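Myo-inositol 2-dehydrogenase (Lactobacillus plantarum WCFS1, PDB 3CEA) probably catalyses the NAD-dependent oxidation of myo-inositol at its 2-hydroxyl group, using a Rossmann-fold domain to hold the cofactor. Local coordinates at residues Y63-D68 against E86-A91; T81-P85 against C100-L106. All coordinates share one frame; numbering follows the deposited sequence.

In the fold
Both contacts lie in the NAD-binding Rossmann domain, and their centres are about 14 Å apart. They share helix 84-93: contact 2 uses the turn leading into it and its first turn, and contact 1 the turns that follow. Along the chain the segments alternate, 63-68, 81-85, 86-91, 100-106, so the two contacts interlock. Contact 1 joins helix 63-67 to helix 84-93, toward the adenine end of NAD, while contact 2 sets the approach to that helix against the loop after strand 97-100, at the nicotinamide ribose. They meet where T88 OG1 packs against C100 SG, 3.7 Å away. One helix thus links the surroundings of both ends of the dinucleotide.

Contact 1 of 2, residues Y63-D68 against E86-A91; sequences YKDMID and EMTIYA. With NAD (nicotinamide-adenine-dinucleotide), chain E.
With CG of Y90 opposite the backbone N (chi1 -159°), its ring reaches across to K64, I67 and D68, while chi1 of 76° places CG of Y63 between its own N and carbonyl carbon and sends the ring to M87, a selenomethionine in the crystal. The helix axes run nearly parallel, at 20° and 10.8 Å apart, so side chains fill the interval. M87 CG lies over one face of the Y63 ring, 3.6 Å from its centroid in a CH-pi contact; the selenium stands farther above the same face, a Met-aromatic contact, and M87 CE continues to N1A of the NAD adenine at 3.4 Å. K64 CG lies against the opposite face of Y63, toward its rim, and sits over the centre of the Y90 ring, 3.8 Å from the centroid. I67 CD1 meets the edge of Y90, 3.9 Å from CD2, and touches A91 CB. At the far end Y90 OH gives a 2.6 Å hydrogen bond to the syn lone pair of D68 OD2, whereas Y63 OH makes only a weak one to E86 OE1. A phenylalanine in place of Y90 would probably leave D68 OD2 without its short hydroxyl partner and so weaken the tie between the two segments. Behind this layer, Y63 and M87 rest on I14. The chemistry is therefore graded, from a short hydrogen bond at the exposed D68 to the apolar methionine-type chain whose CE meets the adenine.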
ATOM      1  N   TYR A  63      19.445 -44.086  -8.476  1.00 48.90           N
ATOM      2  CA  TYR A  63      18.697 -43.536  -9.611  1.00 48.51           C
ATOM      3  C   TYR A  63      18.918 -44.325 -10.903  1.00 48.47           C
ATOM      4  O   TYR A  63      18.015 -44.424 -11.736  1.00 48.53           O
ATOM      5  CB  TYR A  63      18.992 -42.039  -9.805  1.00 48.27           C
ATOM      6  CG  TYR A  63      20.329 -41.711 -10.443  1.00 48.40           C
ATOM      7  CD1 TYR A  63      21.476 -41.548  -9.666  1.00 48.83           C
ATOM      8  CD2 TYR A  63      20.440 -41.548 -11.827  1.00 48.09           C
ATOM      9  CE1 TYR A  63      22.705 -41.240 -10.254  1.00 48.48           C
ATOM     10  CE2 TYR A  63      21.662 -41.245 -12.423  1.00 47.33           C
ATOM     11  CZ  TYR A  63      22.788 -41.089 -11.632  1.00 47.73           C
ATOM     12  OH  TYR A  63      23.994 -40.785 -12.220  1.00 48.10           O
ATOM     13  N   LYS A  64      20.117 -44.885 -11.057  1.00 48.32           N
ATOM     14  CA  LYS A  64      20.446 -45.716 -12.214  1.00 48.10           C
ATOM     15  C   LYS A  64      19.657 -47.023 -12.185  1.00 48.02           C
ATOM     16  O   LYS A  64      19.238 -47.523 -13.231  1.00 48.22           O
ATOM     17  CB  LYS A  64      21.950 -45.990 -12.281  1.00 48.16           C
ATOM     18  CG  LYS A  64      22.791 -44.763 -12.614  1.00 47.77           C
ATOM     19  CD  LYS A  64      24.275 -45.084 -12.606  1.00 48.13           C
ATOM     20  CE  LYS A  64      25.104 -43.844 -12.893  1.00 48.71           C
ATOM     21  NZ  LYS A  64      26.566 -44.116 -12.839  1.00 48.43           N
ATOM     22  N   ASP A  65      19.451 -47.563 -10.985  1.00 47.61           N
ATOM     23  CA  ASP A  65      18.604 -48.736 -10.794  1.00 47.14           C
ATOM     24  C   ASP A  65      17.170 -48.458 -11.235  1.00 46.34           C
ATOM     25  O   ASP A  65      16.551 -49.291 -11.892  1.00 46.45           O
ATOM     26  CB  ASP A  65      18.618 -49.191  -9.329  1.00 47.57           C
ATOM     27  CG  ASP A  65      19.842 -50.025  -8.981  1.00 49.04           C
ATOM     28  OD1 ASP A  65      20.587 -50.429  -9.901  1.00 49.51           O
ATOM     29  OD2 ASP A  65      20.054 -50.284  -7.776  1.00 50.86           O
HETATM   30  N   MSE A  66      16.659 -47.281 -10.877  1.00 45.37           N
HETATM   31  CA  MSE A  66      15.293 -46.887 -11.220  1.00 44.11           C
HETATM   32  C   MSE A  66      15.099 -46.743 -12.730  1.00 44.31           C
HETATM   33  O   MSE A  66      14.120 -47.245 -13.283  1.00 44.34           O
HETATM   34  CB  MSE A  66      14.909 -45.589 -10.506  1.00 43.99           C
HETATM   35  CG  MSE A  66      13.444 -45.200 -10.671  1.00 43.39           C
HETATM   36 SE   MSE A  66      12.948 -43.615  -9.659  0.75 42.10          SE
HETATM   37  CE  MSE A  66      13.999 -42.306 -10.622  1.00 43.12           C
ATOM     38  N   ILE A  67      16.040 -46.065 -13.383  1.00 44.34           N
ATOM     39  CA  ILE A  67      15.981 -45.815 -14.825  1.00 44.43           C
ATOM     40  C   ILE A  67      16.076 -47.113 -15.640  1.00 44.75           C
ATOM     41  O   ILE A  67      15.466 -47.230 -16.707  1.00 44.66           O
ATOM     42  CB  ILE A  67      17.061 -44.778 -15.262  1.00 44.32           C
ATOM     43  CG1 ILE A  67      16.745 -43.402 -14.659  1.00 44.25           C
ATOM     44  CG2 ILE A  67      17.153 -44.678 -16.788  1.00 44.26           C
ATOM     45  CD1 ILE A  67      17.896 -42.404 -14.696  1.00 44.22           C
ATOM     46  N   ASP A  68      16.821 -48.086 -15.119  1.00 45.21           N
ATOM     47  CA  ASP A  68      17.032 -49.362 -15.804  1.00 45.67           C
ATOM     48  C   ASP A  68      15.984 -50.431 -15.470  1.00 45.96           C
ATOM     49  O   ASP A  68      16.026 -51.537 -16.019  1.00 46.04           O
ATOM     50  CB  ASP A  68      18.438 -49.899 -15.512  1.00 45.70           C
ATOM     51  CG  ASP A  68      19.540 -48.980 -16.023  1.00 46.22           C
ATOM     52  OD1 ASP A  68      19.316 -48.243 -17.011  1.00 46.23           O
ATOM     53  OD2 ASP A  68      20.640 -49.001 -15.429  1.00 46.25           O
ATOM     54  N   GLU A  86      25.191 -35.644 -14.698  1.00 47.36           N
ATOM     55  CA  GLU A  86      25.312 -37.099 -14.782  1.00 47.25           C
ATOM     56  C   GLU A  86      23.960 -37.816 -14.810  1.00 46.47           C
ATOM     57  O   GLU A  86      23.830 -38.877 -15.428  1.00 46.86           O
ATOM     58  CB  GLU A  86      26.203 -37.654 -13.660  1.00 47.32           C
ATOM     59  CG  GLU A  86      25.792 -37.257 -12.241  1.00 48.41           C
ATOM     60  CD  GLU A  86      26.605 -37.966 -11.170  1.00 47.93           C
ATOM     61  OE1 GLU A  86      26.663 -39.218 -11.183  1.00 47.77           O
ATOM     62  OE2 GLU A  86      27.179 -37.267 -10.306  1.00 50.06           O
HETATM   63  N   MSE A  87      22.963 -37.237 -14.143  1.00 45.28           N
HETATM   64  CA  MSE A  87      21.612 -37.793 -14.144  1.00 44.05           C
HETATM   65  C   MSE A  87      20.911 -37.536 -15.469  1.00 44.20           C
HETATM   66  O   MSE A  87      20.210 -38.410 -15.981  1.00 44.28           O
HETATM   67  CB  MSE A  87      20.781 -37.233 -12.989  1.00 44.11           C
HETATM   68  CG  MSE A  87      21.115 -37.847 -11.645  1.00 43.93           C
HETATM   69 SE   MSE A  87      20.216 -36.963 -10.174  0.75 42.11          SE
HETATM   70  CE  MSE A  87      20.878 -38.085  -8.720  1.00 42.92           C
ATOM     71  N   THR A  88      21.109 -36.337 -16.016  1.00 43.93           N
ATOM     72  CA  THR A  88      20.535 -35.963 -17.307  1.00 43.76           C
ATOM     73  C   THR A  88      21.106 -36.827 -18.431  1.00 43.64           C
ATOM     74  O   THR A  88      20.350 -37.383 -19.224  1.00 43.64           O
ATOM     75  CB  THR A  88      20.738 -34.462 -17.611  1.00 43.81           C
ATOM     76  OG1 THR A  88      20.160 -33.686 -16.556  1.00 43.28           O
ATOM     77  CG2 THR A  88      20.074 -34.072 -18.926  1.00 44.10           C
ATOM     78  N   ILE A  89      22.431 -36.953 -18.476  1.00 43.75           N
ATOM     79  CA  ILE A  89      23.106 -37.774 -19.487  1.00 43.56           C
ATOM     80  C   ILE A  89      22.606 -39.225 -19.461  1.00 43.81           C
ATOM     81  O   ILE A  89      22.245 -39.779 -20.502  1.00 44.26           O
ATOM     82  CB  ILE A  89      24.655 -37.710 -19.346  1.00 43.49           C
ATOM     83  CG1 ILE A  89      25.169 -36.310 -19.709  1.00 42.52           C
ATOM     84  CG2 ILE A  89      25.335 -38.762 -20.231  1.00 42.83           C
ATOM     85  CD1 ILE A  89      26.557 -35.987 -19.171  1.00 40.59           C
ATOM     86  N   TYR A  90      22.562 -39.821 -18.271  1.00 43.68           N
ATOM     87  CA  TYR A  90      22.118 -41.208 -18.121  1.00 43.55           C
ATOM     88  C   TYR A  90      20.671 -41.410 -18.580  1.00 43.38           C
ATOM     89  O   TYR A  90      20.364 -42.388 -19.263  1.00 43.18           O
ATOM     90  CB  TYR A  90      22.295 -41.680 -16.674  1.00 43.52           C
ATOM     91  CG  TYR A  90      22.357 -43.185 -16.530  1.00 43.31           C
ATOM     92  CD1 TYR A  90      23.536 -43.880 -16.801  1.00 43.18           C
ATOM     93  CD2 TYR A  90      21.239 -43.914 -16.125  1.00 43.64           C
ATOM     94  CE1 TYR A  90      23.601 -45.266 -16.673  1.00 43.97           C
ATOM     95  CE2 TYR A  90      21.292 -45.302 -15.993  1.00 43.52           C
ATOM     96  CZ  TYR A  90      22.477 -45.970 -16.268  1.00 43.61           C
ATOM     97  OH  TYR A  90      22.544 -47.337 -16.142  1.00 42.84           O
ATOM     98  N   ALA A  91      19.801 -40.473 -18.209  1.00 43.47           N
ATOM     99  CA  ALA A  91      18.381 -40.524 -18.558  1.00 43.50           C
ATOM    100  C   ALA A  91      18.124 -40.242 -20.039  1.00 43.65           C
ATOM    101  O   ALA A  91      17.267 -40.882 -20.648  1.00 43.64           O
ATOM    102  CB  ALA A  91      17.579 -39.566 -17.680  1.00 43.36           C
TER
HETATM  103  PA  NAD E 400      17.128 -30.794  -0.933  1.00 47.24           P
HETATM  104  O1A NAD E 400      16.078 -30.248  -0.044  1.00 46.59           O
HETATM  105  O2A NAD E 400      18.417 -30.961  -0.225  1.00 47.10           O
HETATM  106  O5B NAD E 400      16.614 -32.182  -1.566  1.00 50.10           O
HETATM  107  C5B NAD E 400      17.496 -33.025  -2.279  1.00 53.34           C
HETATM  108  C4B NAD E 400      16.861 -34.403  -2.458  1.00 54.76           C
HETATM  109  O4B NAD E 400      17.581 -35.164  -3.413  1.00 55.87           O
HETATM  110  C3B NAD E 400      16.852 -35.203  -1.166  1.00 55.00           C
HETATM  111  O3B NAD E 400      15.567 -35.751  -1.012  1.00 54.65           O
HETATM  112  C2B NAD E 400      17.876 -36.301  -1.378  1.00 56.34           C
HETATM  113  O2B NAD E 400      17.499 -37.516  -0.770  1.00 57.36           O
HETATM  114  C1B NAD E 400      17.931 -36.433  -2.891  1.00 55.99           C
HETATM  115  N9A NAD E 400      19.273 -36.835  -3.356  1.00 56.19           N
HETATM  116  C8A NAD E 400      20.469 -36.231  -3.053  1.00 56.40           C
HETATM  117  N7A NAD E 400      21.465 -36.897  -3.681  1.00 56.27           N
HETATM  118  C5A NAD E 400      20.921 -37.922  -4.376  1.00 56.29           C
HETATM  119  C6A NAD E 400      21.485 -38.906  -5.180  1.00 55.56           C
HETATM  120  N6A NAD E 400      22.751 -38.791  -5.566  1.00 55.25           N
HETATM  121  N1A NAD E 400      20.662 -39.846  -5.778  1.00 56.21           N
HETATM  122  C2A NAD E 400      19.292 -39.806  -5.577  1.00 55.83           C
HETATM  123  N3A NAD E 400      18.739 -38.824  -4.774  1.00 55.08           N
HETATM  124  C4A NAD E 400      19.541 -37.896  -4.183  1.00 56.11           C
HETATM  125  O3  NAD E 400      17.333 -29.836  -2.212  1.00 49.83           O
HETATM  126  PN  NAD E 400      16.119 -28.982  -2.841  1.00 48.70           P
HETATM  127  O1N NAD E 400      14.893 -29.816  -2.860  1.00 46.84           O
HETATM  128  O2N NAD E 400      16.123 -27.664  -2.176  1.00 49.70           O
HETATM  129  O5D NAD E 400      16.574 -28.710  -4.358  1.00 49.86           O
HETATM  130  C5D NAD E 400      17.053 -29.717  -5.218  1.00 48.86           C
HETATM  131  C4D NAD E 400      17.369 -29.069  -6.563  1.00 48.59           C
HETATM  132  O4D NAD E 400      16.339 -28.163  -6.922  1.00 48.80           O
HETATM  133  C3D NAD E 400      18.674 -28.287  -6.524  1.00 48.69           C
HETATM  134  O3D NAD E 400      19.465 -28.662  -7.627  1.00 48.31           O
HETATM  135  C2D NAD E 400      18.256 -26.833  -6.629  1.00 48.39           C
HETATM  136  O2D NAD E 400      19.139 -26.086  -7.429  1.00 48.85           O
HETATM  137  C1D NAD E 400      16.866 -26.890  -7.248  1.00 48.25           C
HETATM  138  N1N NAD E 400      15.997 -25.807  -6.745  1.00 48.25           N
HETATM  139  C2N NAD E 400      15.334 -25.017  -7.650  1.00 48.31           C
HETATM  140  C3N NAD E 400      14.505 -23.980  -7.212  1.00 48.30           C
HETATM  141  C7N NAD E 400      13.641 -23.221  -8.179  1.00 49.04           C
HETATM  142  O7N NAD E 400      13.177 -21.945  -7.802  1.00 47.83           O
HETATM  143  N7N NAD E 400      13.331 -23.758  -9.363  1.00 48.79           N
HETATM  144  C4N NAD E 400      14.356 -23.753  -5.845  1.00 47.76           C
HETATM  145  C5N NAD E 400      15.033 -24.559  -4.933  1.00 47.89           C
HETATM  146  C6N NAD E 400      15.853 -25.587  -5.397  1.00 47.25           C

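Contact 2 of 2, residues T81-P85 against C100-L106; sequences TPFHP and CEKPLGL. With NAD (nicotinamide-adenine-dinucleotide), chain E.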
ATOM      1  N   THR A  81      22.347 -29.904  -7.362  1.00 47.45           N
ATOM      2  CA  THR A  81      22.940 -29.419  -8.615  1.00 48.06           C
ATOM      3  C   THR A  81      24.132 -30.229  -9.170  1.00 48.44           C
ATOM      4  O   THR A  81      24.186 -30.467 -10.379  1.00 48.68           O
ATOM      5  CB  THR A  81      23.306 -27.916  -8.515  1.00 47.93           C
ATOM      6  OG1 THR A  81      22.164 -27.184  -8.059  1.00 49.06           O
ATOM      7  CG2 THR A  81      23.736 -27.362  -9.862  1.00 47.82           C
ATOM      8  N   PRO A  82      25.092 -30.642  -8.308  1.00 48.66           N
ATOM      9  CA  PRO A  82      26.222 -31.417  -8.841  1.00 48.72           C
ATOM     10  C   PRO A  82      25.827 -32.699  -9.585  1.00 48.64           C
ATOM     11  O   PRO A  82      26.551 -33.129 -10.486  1.00 48.64           O
ATOM     12  CB  PRO A  82      27.034 -31.761  -7.585  1.00 48.63           C
ATOM     13  CG  PRO A  82      26.700 -30.687  -6.623  1.00 48.69           C
ATOM     14  CD  PRO A  82      25.243 -30.417  -6.857  1.00 48.76           C
ATOM     15  N   PHE A  83      24.690 -33.287  -9.215  1.00 48.60           N
ATOM     16  CA  PHE A  83      24.234 -34.553  -9.800  1.00 48.58           C
ATOM     17  C   PHE A  83      23.409 -34.379 -11.078  1.00 48.45           C
ATOM     18  O   PHE A  83      23.100 -35.356 -11.756  1.00 48.50           O
ATOM     19  CB  PHE A  83      23.443 -35.364  -8.770  1.00 48.62           C
ATOM     20  CG  PHE A  83      24.251 -35.785  -7.578  1.00 49.55           C
ATOM     21  CD1 PHE A  83      25.085 -36.898  -7.644  1.00 50.41           C
ATOM     22  CD2 PHE A  83      24.177 -35.071  -6.385  1.00 50.93           C
ATOM     23  CE1 PHE A  83      25.839 -37.294  -6.540  1.00 50.26           C
ATOM     24  CE2 PHE A  83      24.925 -35.460  -5.272  1.00 51.37           C
ATOM     25  CZ  PHE A  83      25.758 -36.575  -5.352  1.00 50.57           C
ATOM     26  N   HIS A  84      23.064 -33.135 -11.399  1.00 48.34           N
ATOM     27  CA  HIS A  84      22.240 -32.815 -12.566  1.00 48.09           C
ATOM     28  C   HIS A  84      22.811 -33.297 -13.909  1.00 48.06           C
ATOM     29  O   HIS A  84      22.093 -33.942 -14.668  1.00 48.07           O
ATOM     30  CB  HIS A  84      21.943 -31.310 -12.623  1.00 48.05           C
ATOM     31  CG  HIS A  84      20.951 -30.841 -11.606  1.00 47.01           C
ATOM     32  ND1 HIS A  84      20.419 -29.570 -11.623  1.00 46.98           N
ATOM     33  CD2 HIS A  84      20.380 -31.473 -10.553  1.00 46.92           C
ATOM     34  CE1 HIS A  84      19.574 -29.434 -10.618  1.00 47.30           C
ATOM     35  NE2 HIS A  84      19.530 -30.575  -9.954  1.00 47.66           N
ATOM     36  N   PRO A  85      24.094 -32.982 -14.211  1.00 48.13           N
ATOM     37  CA  PRO A  85      24.654 -33.401 -15.501  1.00 48.02           C
ATOM     38  C   PRO A  85      24.683 -34.919 -15.693  1.00 47.78           C
ATOM     39  O   PRO A  85      24.236 -35.413 -16.731  1.00 47.79           O
ATOM     40  CB  PRO A  85      26.083 -32.842 -15.462  1.00 48.13           C
ATOM     41  CG  PRO A  85      26.033 -31.738 -14.473  1.00 48.31           C
ATOM     42  CD  PRO A  85      25.088 -32.226 -13.427  1.00 48.23           C
ATOM     43  N   CYS A 100      14.806 -31.213 -15.849  1.00 45.18           N
ATOM     44  CA  CYS A 100      15.846 -31.006 -14.848  1.00 45.63           C
ATOM     45  C   CYS A 100      15.688 -29.638 -14.200  1.00 46.12           C
ATOM     46  O   CYS A 100      15.492 -28.633 -14.890  1.00 46.30           O
ATOM     47  CB  CYS A 100      17.233 -31.135 -15.485  1.00 45.78           C
ATOM     48  SG  CYS A 100      18.604 -31.223 -14.311  1.00 45.42           S
ATOM     49  N   GLU A 101      15.771 -29.604 -12.874  1.00 46.49           N
ATOM     50  CA  GLU A 101      15.727 -28.346 -12.138  1.00 46.87           C
ATOM     51  C   GLU A 101      16.955 -27.485 -12.394  1.00 47.48           C
ATOM     52  O   GLU A 101      18.001 -27.982 -12.816  1.00 47.35           O
ATOM     53  CB  GLU A 101      15.556 -28.585 -10.632  1.00 46.91           C
ATOM     54  CG  GLU A 101      14.103 -28.580 -10.154  1.00 46.11           C
ATOM     55  CD  GLU A 101      13.368 -27.269 -10.440  1.00 45.58           C
ATOM     56  OE1 GLU A 101      14.025 -26.231 -10.678  1.00 44.65           O
ATOM     57  OE2 GLU A 101      12.119 -27.278 -10.413  1.00 44.88           O
ATOM     58  N   LYS A 102      16.804 -26.186 -12.147  1.00 48.23           N
ATOM     59  CA  LYS A 102      17.892 -25.227 -12.290  1.00 48.73           C
ATOM     60  C   LYS A 102      18.846 -25.349 -11.094  1.00 49.26           C
ATOM     61  O   LYS A 102      18.423 -25.759 -10.013  1.00 49.55           O
ATOM     62  CB  LYS A 102      17.326 -23.801 -12.411  1.00 48.70           C
ATOM     63  CG  LYS A 102      16.690 -23.243 -11.136  1.00 48.26           C
ATOM     64  CD  LYS A 102      17.701 -22.433 -10.337  1.00 50.92           C
ATOM     65  CE  LYS A 102      17.495 -22.583  -8.840  1.00 53.02           C
ATOM     66  NZ  LYS A 102      18.393 -21.686  -8.061  1.00 51.31           N
ATOM     67  N   PRO A 103      20.140 -25.032 -11.286  1.00 49.69           N
ATOM     68  CA  PRO A 103      20.819 -24.748 -12.552  1.00 49.90           C
ATOM     69  C   PRO A 103      21.202 -26.045 -13.260  1.00 50.14           C
ATOM     70  O   PRO A 103      21.003 -27.127 -12.704  1.00 50.21           O
ATOM     71  CB  PRO A 103      22.082 -23.984 -12.124  1.00 49.84           C
ATOM     72  CG  PRO A 103      22.078 -23.954 -10.614  1.00 50.22           C
ATOM     73  CD  PRO A 103      21.058 -24.928 -10.140  1.00 49.69           C
ATOM     74  N   LEU A 104      21.743 -25.935 -14.473  1.00 50.29           N
ATOM     75  CA  LEU A 104      22.166 -27.111 -15.240  1.00 50.55           C
ATOM     76  C   LEU A 104      23.239 -27.926 -14.515  1.00 50.89           C
ATOM     77  O   LEU A 104      23.216 -29.157 -14.540  1.00 51.14           O
ATOM     78  CB  LEU A 104      22.650 -26.710 -16.642  1.00 50.27           C
ATOM     79  CG  LEU A 104      21.628 -26.080 -17.597  1.00 50.15           C
ATOM     80  CD1 LEU A 104      22.305 -25.617 -18.875  1.00 49.78           C
ATOM     81  CD2 LEU A 104      20.481 -27.034 -17.917  1.00 50.11           C
ATOM     82  N   GLY A 105      24.167 -27.226 -13.868  1.00 51.08           N
ATOM     83  CA  GLY A 105      25.254 -27.854 -13.124  1.00 51.61           C
ATOM     84  C   GLY A 105      26.159 -26.805 -12.509  1.00 52.12           C
ATOM     85  O   GLY A 105      25.745 -25.661 -12.324  1.00 51.83           O
ATOM     86  N   LEU A 106      27.393 -27.195 -12.196  1.00 52.88           N
ATOM     87  CA  LEU A 106      28.374 -26.278 -11.607  1.00 53.60           C
ATOM     88  C   LEU A 106      29.673 -26.227 -12.402  1.00 54.49           C
ATOM     89  O   LEU A 106      30.165 -25.144 -12.722  1.00 54.47           O
ATOM     90  CB  LEU A 106      28.659 -26.640 -10.145  1.00 53.41           C
ATOM     91  CG  LEU A 106      27.490 -26.563  -9.159  1.00 52.80           C
ATOM     92  CD1 LEU A 106      27.949 -26.970  -7.780  1.00 51.61           C
ATOM     93  CD2 LEU A 106      26.874 -25.168  -9.134  1.00 52.69           C
TER
HETATM   94  PA  NAD E 400      17.128 -30.794  -0.933  1.00 47.24           P
HETATM   95  O1A NAD E 400      16.078 -30.248  -0.044  1.00 46.59           O
HETATM   96  O2A NAD E 400      18.417 -30.961  -0.225  1.00 47.10           O
HETATM   97  O5B NAD E 400      16.614 -32.182  -1.566  1.00 50.10           O
HETATM   98  C5B NAD E 400      17.496 -33.025  -2.279  1.00 53.34           C
HETATM   99  C4B NAD E 400      16.861 -34.403  -2.458  1.00 54.76           C
HETATM  100  O4B NAD E 400      17.581 -35.164  -3.413  1.00 55.87           O
HETATM  101  C3B NAD E 400      16.852 -35.203  -1.166  1.00 55.00           C
HETATM  102  O3B NAD E 400      15.567 -35.751  -1.012  1.00 54.65           O
HETATM  103  C2B NAD E 400      17.876 -36.301  -1.378  1.00 56.34           C
HETATM  104  O2B NAD E 400      17.499 -37.516  -0.770  1.00 57.36           O
HETATM  105  C1B NAD E 400      17.931 -36.433  -2.891  1.00 55.99           C
HETATM  106  N9A NAD E 400      19.273 -36.835  -3.356  1.00 56.19           N
HETATM  107  C8A NAD E 400      20.469 -36.231  -3.053  1.00 56.40           C
HETATM  108  N7A NAD E 400      21.465 -36.897  -3.681  1.00 56.27           N
HETATM  109  C5A NAD E 400      20.921 -37.922  -4.376  1.00 56.29           C
HETATM  110  C6A NAD E 400      21.485 -38.906  -5.180  1.00 55.56           C
HETATM  111  N6A NAD E 400      22.751 -38.791  -5.566  1.00 55.25           N
HETATM  112  N1A NAD E 400      20.662 -39.846  -5.778  1.00 56.21           N
HETATM  113  C2A NAD E 400      19.292 -39.806  -5.577  1.00 55.83           C
HETATM  114  N3A NAD E 400      18.739 -38.824  -4.774  1.00 55.08           N
HETATM  115  C4A NAD E 400      19.541 -37.896  -4.183  1.00 56.11           C
HETATM  116  O3  NAD E 400      17.333 -29.836  -2.212  1.00 49.83           O
HETATM  117  PN  NAD E 400      16.119 -28.982  -2.841  1.00 48.70           P
HETATM  118  O1N NAD E 400      14.893 -29.816  -2.860  1.00 46.84           O
HETATM  119  O2N NAD E 400      16.123 -27.664  -2.176  1.00 49.70           O
HETATM  120  O5D NAD E 400      16.574 -28.710  -4.358  1.00 49.86           O
HETATM  121  C5D NAD E 400      17.053 -29.717  -5.218  1.00 48.86           C
HETATM  122  C4D NAD E 400      17.369 -29.069  -6.563  1.00 48.59           C
HETATM  123  O4D NAD E 400      16.339 -28.163  -6.922  1.00 48.80           O
HETATM  124  C3D NAD E 400      18.674 -28.287  -6.524  1.00 48.69           C
HETATM  125  O3D NAD E 400      19.465 -28.662  -7.627  1.00 48.31           O
HETATM  126  C2D NAD E 400      18.256 -26.833  -6.629  1.00 48.39           C
HETATM  127  O2D NAD E 400      19.139 -26.086  -7.429  1.00 48.85           O
HETATM  128  C1D NAD E 400      16.866 -26.890  -7.248  1.00 48.25           C
HETATM  129  N1N NAD E 400      15.997 -25.807  -6.745  1.00 48.25           N
HETATM  130  C2N NAD E 400      15.334 -25.017  -7.650  1.00 48.31           C
HETATM  131  C3N NAD E 400      14.505 -23.980  -7.212  1.00 48.30           C
HETATM  132  C7N NAD E 400      13.641 -23.221  -8.179  1.00 49.04           C
HETATM  133  O7N NAD E 400      13.177 -21.945  -7.802  1.00 47.83           O
HETATM  134  N7N NAD E 400      13.331 -23.758  -9.363  1.00 48.79           N
HETATM  135  C4N NAD E 400      14.356 -23.753  -5.845  1.00 47.76           C
HETATM  136  C5N NAD E 400      15.033 -24.559  -4.933  1.00 47.89           C
HETATM  137  C6N NAD E 400      15.853 -25.587  -5.397  1.00 47.25           C
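T81 and G105 bring the two backbones to 5.3 Å between CA atoms, where the turn leading into helix 84-93 passes the irregular loop after strand 97-100, which carries a cis peptide bond before P103. The H84 side chain reaches from the turn to the loop. Its ND1 donates to P103 O at 2.7 Å, nearly in line with the carbonyl bond and close to the imidazole plane. The ring is sandwiched: T81 CA lies over the centre of one face, and C100 SG lies against the other, displaced toward the rim, 3.9 Å from the H84 centroid. H84 NE2 is hydrogen-bonded to A79 O, so main-chain carbonyls engage both ring nitrogens and hold the ring's rotation. T81 splits its two branches, OG1 sharing a 3.1 Å hydrogen bond with NAD O3D while CG2 packs on L106 CD2 at 3.9 Å and P103. The P82 and L106 side chains lie side by side, pointing the same way. From the loop, K102 O accepts the other ribose hydroxyl, O2D, at 2.7 Å. E101 OE1 receives the carboxamide N7N at 2.9 Å and the backbone N of K102, and OE2 is bonded to H23. The EKP sequence, with its cis proline, is a hallmark of the GFO/IDH/MocA family. Polar groups from both segments thus grip the nicotinamide ribose and carboxamide, which is consistent with fixing the nicotinamide half of NAD for hydride transfer.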